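Long-range contact in endo-beta-1,4-glucanase (cellulase B) (Bacillus halodurans, PDB 4V2X), which probably hydrolyses beta-1,4-linked glucans, joining a family 5 glycoside hydrolase module to an Ig-like module and a family 46 carbohydrate-binding module: residues A[478-483]-A[566-571]. Numbering follows the deposited sequence.
Sequences NTYRTP and SGETVN
S566 sets its CB over the centre of one face of the Y480 ring, 3.8 Å from the ring centroid, a clear CH-pi contact; the ring of Y397, from strand 395-399, meets that of Y480 at about a right angle. At the edge of the Y480 ring, in its plane, lie E568 OE2 and a water; the E568 carboxylate is turned 46° against the ring, and E568 CG comes in obliquely, 3.7 Å from Y480 CE2. The water bonds to Y480 OH at 2.7 Å and donates to E568 OE2. At the other carboxylate oxygen, T482 OG1 gives its proton to E568 OE1 (3.0 Å), arriving from well above the carboxylate plane. A bend at chi2 (-72°) carries the carboxylate round to T482 OG1 and the water. E568 CB and CG pack on P483 CD, and V570 CG2 makes an apolar contact with P483 CG at 4.1 Å. S566 OG closes an ST turn by accepting from E568 N and also hydrogen-bonds N504 OD1, which is likely to steady the turn that presents CB to the ring. An alanine in place of E568 would probably leave T482 OG1 and the water without their carboxylate acceptor and Y480 CE2 without the CG beside it. Strand 473-480 belongs to the Ig-like module and strand 569-577 to the CBM46 sheet, so this module junction, with its direct and water-mediated bonds to one carboxylate, is probably sensitive to the glutamate's charge.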
# COMPACT_ATOMS: atom_id res chain seq x y z
N ASN A 478 5.44 -2.61 -57.04
CA ASN A 478 4.34 -1.68 -57.33
C ASN A 478 4.74 -0.63 -58.35
O ASN A 478 5.77 0.02 -58.19
CB ASN A 478 3.91 -0.96 -56.05
CG ASN A 478 3.47 -1.92 -54.96
OD1 ASN A 478 2.93 -2.99 -55.24
ND2 ASN A 478 3.71 -1.55 -53.70
N THR A 479 3.92 -0.46 -59.38
CA THR A 479 4.11 0.64 -60.31
C THR A 479 3.19 1.78 -59.91
O THR A 479 2.02 1.56 -59.61
CB THR A 479 3.81 0.21 -61.75
OG1 THR A 479 4.70 -0.85 -62.12
CG2 THR A 479 3.98 1.37 -62.71
N TYR A 480 3.74 3.00 -59.89
CA TYR A 480 2.97 4.17 -59.49
C TYR A 480 3.22 5.37 -60.40
O TYR A 480 4.24 5.45 -61.11
CB TYR A 480 3.30 4.55 -58.04
CG TYR A 480 4.64 5.25 -57.87
CD1 TYR A 480 5.83 4.52 -57.88
CD2 TYR A 480 4.72 6.63 -57.73
CE1 TYR A 480 7.06 5.15 -57.74
CE2 TYR A 480 5.94 7.26 -57.58
CZ TYR A 480 7.11 6.52 -57.58
OH TYR A 480 8.33 7.13 -57.45
N ARG A 481 2.26 6.30 -60.38
CA ARG A 481 2.45 7.66 -60.90
C ARG A 481 2.08 8.62 -59.79
O ARG A 481 1.47 8.23 -58.79
CB ARG A 481 1.53 7.96 -62.08
CG ARG A 481 1.19 6.78 -62.96
CD ARG A 481 0.17 7.18 -64.00
NE ARG A 481 0.66 8.30 -64.81
CZ ARG A 481 -0.01 9.43 -65.05
NH1 ARG A 481 -1.23 9.62 -64.56
NH2 ARG A 481 0.55 10.37 -65.80
N THR A 482 2.40 9.89 -59.97
CA THR A 482 2.02 10.90 -58.99
C THR A 482 0.51 10.81 -58.76
O THR A 482 -0.27 10.80 -59.72
CB THR A 482 2.42 12.32 -59.45
OG1 THR A 482 3.84 12.43 -59.42
CG2 THR A 482 1.82 13.39 -58.54
N PRO A 483 0.09 10.69 -57.49
CA PRO A 483 -1.34 10.68 -57.20
C PRO A 483 -1.92 12.06 -57.39
O PRO A 483 -1.21 13.06 -57.24
CB PRO A 483 -1.43 10.24 -55.74
CG PRO A 483 -0.04 10.24 -55.20
CD PRO A 483 0.90 10.74 -56.26
N SER A 566 5.36 5.58 -51.58
CA SER A 566 6.29 5.75 -52.69
C SER A 566 7.24 6.92 -52.49
O SER A 566 8.20 7.05 -53.24
CB SER A 566 5.50 6.00 -53.97
OG SER A 566 4.72 7.17 -53.83
N GLY A 567 6.94 7.78 -51.52
CA GLY A 567 7.68 9.01 -51.33
C GLY A 567 6.96 10.22 -51.89
O GLY A 567 7.37 11.35 -51.63
N GLU A 568 5.90 9.99 -52.66
CA GLU A 568 5.10 11.07 -53.22
C GLU A 568 4.40 11.83 -52.10
O GLU A 568 3.93 11.23 -51.14
CB GLU A 568 4.07 10.54 -54.22
CG GLU A 568 4.65 10.03 -55.53
CD GLU A 568 5.17 11.14 -56.44
OE1 GLU A 568 4.50 12.19 -56.55
OE2 GLU A 568 6.24 10.97 -57.04
N THR A 569 4.38 13.15 -52.25
CA THR A 569 3.73 14.04 -51.30
C THR A 569 2.79 14.92 -52.11
O THR A 569 3.19 15.45 -53.14
CB THR A 569 4.78 14.91 -50.59
OG1 THR A 569 5.64 14.07 -49.81
CG2 THR A 569 4.14 15.95 -49.69
N VAL A 570 1.55 15.05 -51.67
CA VAL A 570 0.58 15.90 -52.35
C VAL A 570 -0.05 16.84 -51.34
O VAL A 570 -0.57 16.39 -50.33
CB VAL A 570 -0.52 15.07 -53.04
CG1 VAL A 570 -1.57 15.97 -53.68
CG2 VAL A 570 0.08 14.13 -54.07
N ASN A 571 0.00 18.14 -51.63
CA ASN A 571 -0.69 19.14 -50.81
C ASN A 571 -2.10 19.38 -51.31
O ASN A 571 -2.40 19.14 -52.47
CB ASN A 571 0.07 20.46 -50.80
CG ASN A 571 1.44 20.34 -50.17
OD1 ASN A 571 2.44 20.79 -50.73
ND2 ASN A 571 1.50 19.73 -49.00
O HOH W 1 8.57 9.66 -56.57